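Local coordinates for phenazine biosynthesis protein, PhzF family (PDB 3EDN), which probably catalyses an isomerisation like those of PhzF-type enzymes of phenazine biosynthesis, though its own substrate is not established, at residues G19-I24 with E225-G230; G44-S49 with C73-V78; Q123-F128 with S278-I283. All blocks are in the same frame, centred on the assembly; numbering follows the deposited sequence. Where two conformers were deposited one is given.

Contact 1 of 3, residues G19-I24 with E225-G230; sequences GNPAGI and EDPVTG. With SO4 (sulfate ion), chain C; SO4 (sulfate ion), chain G.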
loop_
_atom_site.group_PDB
_atom_site.type_symbol
_atom_site.label_atom_id
_atom_site.label_comp_id
_atom_site.label_asym_id
_atom_site.label_seq_id
_atom_site.Cartn_x
_atom_site.Cartn_y
_atom_site.Cartn_z
ATOM N N GLY A 19 12.112 -27.472 0.899
ATOM C CA GLY A 19 12.285 -26.465 -0.138
ATOM C C GLY A 19 12.592 -25.060 0.363
ATOM O O GLY A 19 13.110 -24.864 1.478
ATOM N N ASN A 20 12.273 -24.085 -0.485
ATOM C CA ASN A 20 12.535 -22.683 -0.215
ATOM C C ASN A 20 11.263 -22.032 0.309
ATOM O O ASN A 20 10.298 -21.890 -0.422
ATOM C CB ASN A 20 13.002 -22.016 -1.503
ATOM C CG ASN A 20 13.560 -20.613 -1.274
ATOM O OD1 ASN A 20 13.401 -20.033 -0.189
ATOM N ND2 ASN A 20 14.240 -20.081 -2.271
ATOM N N PRO A 21 11.254 -21.667 1.595
ATOM C CA PRO A 21 10.009 -21.145 2.199
ATOM C C PRO A 21 9.447 -19.922 1.522
ATOM O O PRO A 21 10.177 -18.985 1.135
ATOM C CB PRO A 21 10.451 -20.747 3.611
ATOM C CG PRO A 21 11.576 -21.714 3.903
ATOM C CD PRO A 21 12.344 -21.717 2.584
ATOM N N ALA A 22 8.125 -19.933 1.401
ATOM C CA ALA A 22 7.404 -18.856 0.776
ATOM C C ALA A 22 6.222 -18.553 1.706
ATOM O O ALA A 22 5.324 -19.379 1.850
ATOM C CB ALA A 22 6.908 -19.312 -0.611
ATOM N N GLY A 23 6.217 -17.370 2.331
ATOM C CA GLY A 23 5.044 -16.917 3.084
ATOM C C GLY A 23 4.003 -16.401 2.105
ATOM O O GLY A 23 4.336 -15.847 1.073
ATOM N N ILE A 24 2.733 -16.598 2.428
ATOM C CA ILE A 24 1.669 -16.184 1.523
ATOM C C ILE A 24 0.454 -15.673 2.280
ATOM O O ILE A 24 -0.043 -16.320 3.200
ATOM C CB ILE A 24 1.187 -17.374 0.643
ATOM C CG1 ILE A 24 2.350 -18.123 -0.017
ATOM C CG2 ILE A 24 0.186 -16.907 -0.410
ATOM C CD1 ILE A 24 1.946 -19.504 -0.506
ATOM N N GLU A 225 23.709 -19.161 3.126
ATOM C CA GLU A 225 23.338 -20.160 2.121
ATOM C C GLU A 225 21.823 -20.250 1.878
ATOM O O GLU A 225 21.051 -20.309 2.823
ATOM C CB GLU A 225 23.896 -21.526 2.532
ATOM C CG GLU A 225 23.394 -22.700 1.694
ATOM C CD GLU A 225 24.200 -23.973 1.881
ATOM O OE1 GLU A 225 24.954 -24.104 2.887
ATOM O OE2 GLU A 225 24.078 -24.852 1.010
ATOM N N ASP A 226 21.425 -20.286 0.606
ATOM C CA ASP A 226 20.014 -20.329 0.174
ATOM C C ASP A 226 19.633 -21.791 -0.145
ATOM O O ASP A 226 20.422 -22.520 -0.739
ATOM C CB ASP A 226 19.895 -19.469 -1.095
ATOM C CG ASP A 226 18.468 -19.013 -1.400
ATOM O OD1 ASP A 226 17.986 -19.354 -2.493
ATOM O OD2 ASP A 226 17.859 -18.274 -0.586
ATOM N N PRO A 227 18.442 -22.242 0.270
ATOM C CA PRO A 227 18.064 -23.659 0.094
ATOM C C PRO A 227 17.866 -24.181 -1.359
ATOM O O PRO A 227 18.368 -25.257 -1.721
ATOM C CB PRO A 227 16.766 -23.786 0.908
ATOM C CG PRO A 227 16.251 -22.393 1.015
ATOM C CD PRO A 227 17.416 -21.472 1.006
ATOM N N VAL A 228 17.103 -23.447 -2.160
ATOM C CA VAL A 228 16.824 -23.829 -3.546
ATOM C C VAL A 228 16.540 -22.553 -4.318
ATOM O O VAL A 228 15.562 -21.856 -4.043
ATOM C CB VAL A 228 15.565 -24.713 -3.705
ATOM C CG1 VAL A 228 15.619 -25.417 -5.067
ATOM C CG2 VAL A 228 15.368 -25.643 -2.509
ATOM N N THR A 229 17.407 -22.226 -5.264
ATOM C CA THR A 229 17.476 -20.886 -5.833
ATOM C C THR A 229 17.075 -20.915 -7.313
ATOM O O THR A 229 17.805 -21.445 -8.155
ATOM C CB THR A 229 18.902 -20.320 -5.693
ATOM O OG1 THR A 229 19.352 -20.517 -4.336
ATOM C CG2 THR A 229 18.930 -18.833 -6.049
ATOM N N GLY A 230 15.913 -20.355 -7.627
ATOM C CA GLY A 230 15.389 -20.409 -8.991
ATOM C C GLY A 230 16.213 -19.594 -9.973
ATOM O O GLY A 230 16.440 -20.024 -11.099
HETATM S S SO4 C . 14.455 -17.488 -6.097
HETATM O O1 SO4 C . 13.264 -16.721 -5.743
HETATM O O2 SO4 C . 14.349 -18.914 -5.830
HETATM O O3 SO4 C . 14.804 -17.213 -7.456
HETATM O O4 SO4 C . 15.547 -16.933 -5.287
HETATM S S SO4 G . 21.749 -18.562 6.628
HETATM O O1 SO4 G . 22.342 -17.234 6.541
HETATM O O2 SO4 G . 20.322 -18.419 6.914
HETATM O O3 SO4 G . 21.916 -19.251 5.352
HETATM O O4 SO4 G . 22.388 -19.333 7.691
HETATM O O HOH W 1 15.861 -17.713 -2.737
HETATM O O HOH W 2 15.466 -18.391 0.737
#
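Asn20 lies across the ring of Pro227 at about a right angle, its CB and amide passing over CG of the proline, with OD1 3.9 Å from Pro227 CG. With CG turned away from the backbone N (chi1 -169°), the amide reaches the 225-230 backbone, where Asn20 ND2 donates to Val228 O at 2.8 Å. The bond is bent, 141° at the hydrogen, and the acceptor is tilted out of the amide plane. Two waters also bind the amide and tie it to Asp226: water 1 accepts from Asn20 ND2 (2.9 Å) and donates to Asp226 OD1, while water 2 donates to Asn20 OD1 (2.8 Å) and Asp226 OD2. This is the cleft of the diaminopimelate epimerase-like fold, in which two lobes face each other and strand 20-25 of one meets the loop before helix 230-244 of the other. Val228 CG2 rests 4.0 Å from Gly19 CA. Thr229 OG1 donates to Asp226 OD1 on its anti lone pair at 2.6 Å, steadying the carboxylate. The sulfate of chain C, probably from the crystallisation liquor, lies at the start of helix 230-244: Gly230 N reaches its O2 at 2.8 Å, nearly straight (172°), and water 1 donates to its O4.

Contact 2 of 3, residues G44-S49 with C73-V78; sequences GFNETS and CGHGTV. With SO4 (sulfate ion), chain C.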
loop_
_atom_site.group_PDB
_atom_site.type_symbol
_atom_site.label_atom_id
_atom_site.label_comp_id
_atom_site.label_asym_id
_atom_site.label_seq_id
_atom_site.Cartn_x
_atom_site.Cartn_y
_atom_site.Cartn_z
ATOM N N GLY A 44 8.839 -13.436 9.284
ATOM C CA GLY A 44 10.269 -13.688 9.433
ATOM C C GLY A 44 10.859 -14.690 8.458
ATOM O O GLY A 44 12.013 -15.111 8.627
ATOM N N PHE A 45 10.085 -15.096 7.450
ATOM C CA PHE A 45 10.638 -15.916 6.373
ATOM C C PHE A 45 11.447 -15.040 5.438
ATOM O O PHE A 45 11.314 -13.824 5.450
ATOM C CB PHE A 45 9.559 -16.599 5.532
ATOM C CG PHE A 45 8.672 -17.540 6.287
ATOM C CD1 PHE A 45 8.957 -17.959 7.583
ATOM C CD2 PHE A 45 7.527 -18.022 5.665
ATOM C CE1 PHE A 45 8.090 -18.846 8.255
ATOM C CE2 PHE A 45 6.670 -18.896 6.318
ATOM C CZ PHE A 45 6.951 -19.312 7.612
ATOM N N ASN A 46 12.254 -15.658 4.587
ATOM C CA ASN A 46 13.022 -14.911 3.606
ATOM C C ASN A 46 12.150 -13.991 2.752
ATOM O O ASN A 46 12.588 -12.912 2.338
ATOM C CB ASN A 46 13.849 -15.860 2.731
ATOM C CG ASN A 46 12.987 -16.784 1.931
ATOM O OD1 ASN A 46 12.640 -17.888 2.378
ATOM N ND2 ASN A 46 12.613 -16.346 0.752
ATOM N N GLU A 47 10.914 -14.425 2.483
ATOM C CA GLU A 47 9.989 -13.624 1.689
ATOM C C GLU A 47 8.560 -14.062 1.961
ATOM O O GLU A 47 8.296 -15.249 2.205
ATOM C CB GLU A 47 10.316 -13.748 0.195
ATOM C CG GLU A 47 9.497 -12.856 -0.735
ATOM C CD GLU A 47 8.213 -13.506 -1.233
ATOM O OE1 GLU A 47 7.994 -14.727 -1.035
ATOM O OE2 GLU A 47 7.403 -12.752 -1.817
ATOM N N THR A 48 7.657 -13.075 1.946
ATOM C CA THR A 48 6.199 -13.273 2.053
ATOM C C THR A 48 5.544 -12.506 0.908
ATOM O O THR A 48 5.868 -11.331 0.684
ATOM C CB THR A 48 5.658 -12.781 3.409
ATOM O OG1 THR A 48 6.234 -13.568 4.447
ATOM C CG2 THR A 48 4.144 -12.932 3.491
ATOM N N SER A 49 4.673 -13.198 0.165
ATOM C CA SER A 49 3.913 -12.616 -0.954
ATOM C C SER A 49 2.459 -12.322 -0.588
ATOM O O SER A 49 1.845 -12.984 0.263
ATOM C CB SER A 49 3.876 -13.533 -2.193
ATOM O OG SER A 49 5.155 -13.990 -2.602
ATOM N N CYS A 73 9.986 -11.962 -7.167
ATOM C CA CYS A 73 10.501 -13.079 -6.390
ATOM C C CYS A 73 10.031 -14.382 -7.007
ATOM O O CYS A 73 8.854 -14.751 -6.888
ATOM C CB CYS A 73 10.070 -12.998 -4.927
ATOM S SG CYS A 73 10.609 -14.423 -3.988
ATOM N N GLY A 74 10.941 -15.092 -7.660
ATOM C CA GLY A 74 10.560 -16.278 -8.407
ATOM C C GLY A 74 9.999 -17.389 -7.526
ATOM O O GLY A 74 8.945 -17.945 -7.832
ATOM N N HIS A 75 10.698 -17.745 -6.457
ATOM C CA HIS A 75 10.209 -18.836 -5.616
ATOM C C HIS A 75 8.885 -18.477 -4.927
ATOM O O HIS A 75 8.033 -19.345 -4.718
ATOM C CB HIS A 75 11.272 -19.375 -4.637
ATOM C CG HIS A 75 11.432 -18.574 -3.382
ATOM N ND1 HIS A 75 12.234 -17.457 -3.311
ATOM C CD2 HIS A 75 10.936 -18.765 -2.132
ATOM C CE1 HIS A 75 12.209 -16.980 -2.077
ATOM N NE2 HIS A 75 11.422 -17.751 -1.347
ATOM N N GLY A 76 8.707 -17.196 -4.610
ATOM C CA GLY A 76 7.448 -16.737 -4.007
ATOM C C GLY A 76 6.311 -16.849 -5.005
ATOM O O GLY A 76 5.194 -17.217 -4.661
ATOM N N THR A 77 6.598 -16.562 -6.263
ATOM C CA THR A 77 5.601 -16.736 -7.309
ATOM C C THR A 77 5.238 -18.207 -7.493
ATOM O O THR A 77 4.063 -18.568 -7.555
ATOM C CB THR A 77 6.103 -16.111 -8.632
ATOM O OG1 THR A 77 6.328 -14.705 -8.417
ATOM C CG2 THR A 77 5.091 -16.296 -9.748
ATOM N N VAL A 78 6.241 -19.067 -7.572
ATOM C CA VAL A 78 5.975 -20.498 -7.646
ATOM C C VAL A 78 5.119 -20.986 -6.468
ATOM O O VAL A 78 4.091 -21.627 -6.678
ATOM C CB VAL A 78 7.282 -21.311 -7.737
ATOM C CG1 VAL A 78 7.035 -22.813 -7.443
ATOM C CG2 VAL A 78 7.938 -21.108 -9.105
HETATM S S SO4 C . 14.455 -17.488 -6.097
HETATM O O1 SO4 C . 13.264 -16.721 -5.743
HETATM O O2 SO4 C . 14.349 -18.914 -5.830
HETATM O O3 SO4 C . 14.804 -17.213 -7.456
HETATM O O4 SO4 C . 15.547 -16.933 -5.287
#
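Van der Waals contact is led by Glu47, whose side chain runs alongside Cys73 and ends over the first turn of helix 74-86. The glutamate, just ahead of strand 48-52, has CG anti to the backbone N and bends at chi2 (-90°), which sets Glu47 CD 3.8 Å from Cys73 SG and Glu47 OE1 3.6 Å from Gly76 CA; the lack of a side chain at Gly76 permits this close approach. Ser49 OG comes to the same glycine, 3.8 Å from Gly76 O.

Hydrogen bonds fix the groups on each side. Ser49 OG donates to the syn lone pair of Glu47 OE2 at 2.7 Å, holding the carboxylate from two residues on. Cys73 is the N-cap residue: Gly76 N makes a weak bond to Cys73 SG (3.4 Å), and Cys73 O accepts from both Thr77 N and Thr77 OG1.

A polar, edge-on approach brings the Asn46 amide to the His75 ring near NE2, the planes 39° apart.

Anion binding uses His75: O1 of the chain C sulfate takes His75 N at 2.9 Å and, in the ring plane, His75 ND1 at 2.7 Å. Both bonds come from the N-terminal turn of helix 74-86, whose dipole would probably help to hold the anion at the cleft of the diaminopimelate epimerase-like fold.

Strand 48-52 lies between strands 20-25 and 59-64; Tyr63 of the latter touches Glu47, Ser49 and Cys73, helix 33-43 packs against Thr48, and helix 74-86 lies on the side from which Glu47 and Ser49 project.

Contact 3 of 3, residues Q123-F128 with S278-I283; sequences QTAPQF and SEKLQI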
loop_
_atom_site.group_PDB
_atom_site.type_symbol
_atom_site.label_atom_id
_atom_site.label_comp_id
_atom_site.label_asym_id
_atom_site.label_seq_id
_atom_site.Cartn_x
_atom_site.Cartn_y
_atom_site.Cartn_z
ATOM N N GLN A 123 12.575 -16.336 -17.524
ATOM C CA GLN A 123 13.626 -15.512 -16.934
ATOM C C GLN A 123 14.225 -14.606 -18.005
ATOM O O GLN A 123 13.884 -14.707 -19.173
ATOM C CB GLN A 123 14.699 -16.394 -16.307
ATOM C CG GLN A 123 14.159 -17.127 -15.071
ATOM C CD GLN A 123 15.227 -17.885 -14.320
ATOM O OE1 GLN A 123 16.291 -18.162 -14.864
ATOM N NE2 GLN A 123 14.925 -18.263 -13.070
ATOM N N THR A 124 15.103 -13.707 -17.584
ATOM C CA THR A 124 15.790 -12.819 -18.514
ATOM C C THR A 124 16.834 -13.609 -19.305
ATOM O O THR A 124 17.436 -14.555 -18.783
ATOM C CB THR A 124 16.449 -11.651 -17.753
ATOM O OG1 THR A 124 15.459 -10.998 -16.948
ATOM C CG2 THR A 124 17.043 -10.643 -18.718
ATOM N N ALA A 125 17.040 -13.237 -20.568
ATOM C CA ALA A 125 17.997 -13.937 -21.411
ATOM C C ALA A 125 19.375 -14.001 -20.763
ATOM O O ALA A 125 19.828 -13.025 -20.166
ATOM C CB ALA A 125 18.091 -13.281 -22.793
ATOM N N PRO A 126 20.040 -15.163 -20.851
ATOM C CA PRO A 126 21.303 -15.303 -20.110
ATOM C C PRO A 126 22.477 -14.449 -20.598
ATOM O O PRO A 126 22.642 -14.216 -21.810
ATOM C CB PRO A 126 21.631 -16.797 -20.258
ATOM C CG PRO A 126 20.889 -17.233 -21.472
ATOM C CD PRO A 126 19.677 -16.384 -21.591
ATOM N N GLN A 127 23.281 -14.010 -19.635
ATOM C CA GLN A 127 24.548 -13.331 -19.876
ATOM C C GLN A 127 25.636 -14.067 -19.114
ATOM O O GLN A 127 25.440 -14.459 -17.960
ATOM C CB GLN A 127 24.492 -11.903 -19.346
ATOM C CG GLN A 127 23.403 -11.053 -19.941
ATOM C CD GLN A 127 23.361 -9.712 -19.256
ATOM O OE1 GLN A 127 24.235 -8.878 -19.473
ATOM N NE2 GLN A 127 22.378 -9.514 -18.379
ATOM N N PHE A 128 26.793 -14.234 -19.753
ATOM C CA PHE A 128 27.977 -14.796 -19.103
ATOM C C PHE A 128 29.188 -13.877 -19.248
ATOM O O PHE A 128 29.329 -13.185 -20.261
ATOM C CB PHE A 128 28.334 -16.142 -19.734
ATOM C CG PHE A 128 27.321 -17.232 -19.485
ATOM C CD1 PHE A 128 27.237 -17.861 -18.251
ATOM C CD2 PHE A 128 26.478 -17.640 -20.501
ATOM C CE1 PHE A 128 26.301 -18.865 -18.020
ATOM C CE2 PHE A 128 25.538 -18.649 -20.294
ATOM C CZ PHE A 128 25.445 -19.263 -19.048
ATOM N N SER A 278 16.361 -15.528 -32.710
ATOM C CA SER A 278 16.797 -15.027 -31.400
ATOM C C SER A 278 18.310 -15.094 -31.188
ATOM O O SER A 278 18.939 -16.105 -31.478
ATOM C CB SER A 278 16.071 -15.742 -30.257
ATOM O OG SER A 278 16.528 -15.261 -29.004
ATOM N N GLU A 279 18.872 -14.008 -30.663
ATOM C CA GLU A 279 20.315 -13.880 -30.461
ATOM C C GLU A 279 20.811 -14.660 -29.254
ATOM O O GLU A 279 21.975 -15.030 -29.195
ATOM C CB GLU A 279 20.699 -12.414 -30.277
ATOM C CG GLU A 279 20.481 -11.566 -31.507
ATOM C CD GLU A 279 21.263 -10.263 -31.462
ATOM O OE1 GLU A 279 21.822 -9.911 -30.387
ATOM O OE2 GLU A 279 21.316 -9.595 -32.514
ATOM N N LYS A 280 19.929 -14.894 -28.287
ATOM C CA LYS A 280 20.306 -15.588 -27.063
ATOM C C LYS A 280 19.361 -16.752 -26.825
ATOM O O LYS A 280 18.270 -16.821 -27.403
ATOM C CB LYS A 280 20.228 -14.641 -25.852
ATOM C CG LYS A 280 21.238 -13.482 -25.856
ATOM C CD LYS A 280 22.617 -13.901 -25.379
ATOM C CE LYS A 280 23.570 -12.694 -25.217
ATOM N NZ LYS A 280 23.445 -12.041 -23.858
ATOM N N LEU A 281 19.766 -17.651 -25.942
ATOM C CA LEU A 281 18.862 -18.701 -25.486
ATOM C C LEU A 281 17.701 -18.075 -24.722
ATOM O O LEU A 281 17.815 -16.978 -24.155
ATOM C CB LEU A 281 19.595 -19.722 -24.600
ATOM C CG LEU A 281 20.774 -20.484 -25.221
ATOM C CD1 LEU A 281 21.557 -21.264 -24.182
ATOM C CD2 LEU A 281 20.299 -21.424 -26.314
ATOM N N GLN A 282 16.568 -18.766 -24.751
ATOM C CA GLN A 282 15.429 -18.391 -23.916
ATOM C C GLN A 282 15.416 -19.357 -22.749
ATOM O O GLN A 282 15.570 -20.564 -22.939
ATOM C CB GLN A 282 14.130 -18.514 -24.705
ATOM C CG GLN A 282 12.884 -18.338 -23.875
ATOM C CD GLN A 282 11.628 -18.552 -24.681
ATOM O OE1 GLN A 282 11.442 -17.933 -25.731
ATOM N NE2 GLN A 282 10.748 -19.423 -24.191
ATOM N N ILE A 283 15.272 -18.823 -21.538
ATOM C CA ILE A 283 15.299 -19.646 -20.321
ATOM C C ILE A 283 13.987 -19.512 -19.584
ATOM O O ILE A 283 13.569 -18.400 -19.256
ATOM C CB ILE A 283 16.462 -19.249 -19.374
ATOM C CG1 ILE A 283 17.815 -19.458 -20.065
ATOM C CG2 ILE A 283 16.387 -20.042 -18.051
ATOM C CD1 ILE A 283 18.131 -20.915 -20.361
HETATM O O HOH W 3 14.988 -16.028 -21.450
#
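Residues 123-128 meet 278-283 in a mixed backbone and apolar contact where the chain passes between the two lobes of the diaminopimelate epimerase-like fold. Strand 117-122 pairs antiparallel with the long strand 282-298, and just after strand 117-122 the chain turns through Pro126 into strand 127-130 of the other lobe. The two touching runs are 141° apart in direction, roughly antiparallel but diverging.

One direct backbone bond joins the segments: Gln123 N to Ile283 O, 2.9 Å and nearly straight at 169°. The other half of the same pair is water-mediated: water 3 donates to Gln123 O at 2.9 Å and accepts from Ile283 N at 2.8 Å, bridging the two backbones.

Pro126 then wedges its ring between Leu281 and Ile283. Pro126 CD lies 3.2 Å from Leu281 O and 3.9 Å from Ile283 CG1, while Pro126 CG faces Leu281 CB at 4.2 Å. Ala238 of helix 230-244 touches both Pro126 and Ile283, and Val270 and Val272 of strand 266-273 press on Ile283, so Pro126 is buried against the helix and Ile283 against both helix and strand. Toward the cleft, Gln123 OE1 passes 3.7 Å from Ile283 CG2; this OE1 is bonded to Thr160 OG1, and Gln123 NE2 to Gly230 O.

At the outer side Ala125 CB sits against the CB of Lys280. The lysine folds over at chi2 (-81°) and again at chi4, carrying its aliphatic part past the Pro126 carbonyl and its ammonium back to it, where Lys280 NZ donates to Pro126 O at 3.1 Å.

In the fold
Contacts 1 and 2 are neighbours, their centres 7 Å apart, on adjacent strands 20-25 and 48-52, and both reach one sulfate held between the starts of helices 74-86 and 230-244. Contact 3 lies about 23 Å from the centre of contact 1 and 24 Å from that of contact 2, across the chain's centre from contact 2. Along the sequence contact 2 falls wholly between the halves of contact 1, whereas contacts 1 and 3 alternate. They touch through Gly230 O and Gln123 NE2. Contact 1 thus spans the cleft between the lobes, contact 2 lines one side of it, and contact 3 marks a chain crossing, consistent with a ligand pocket between two linked lobes.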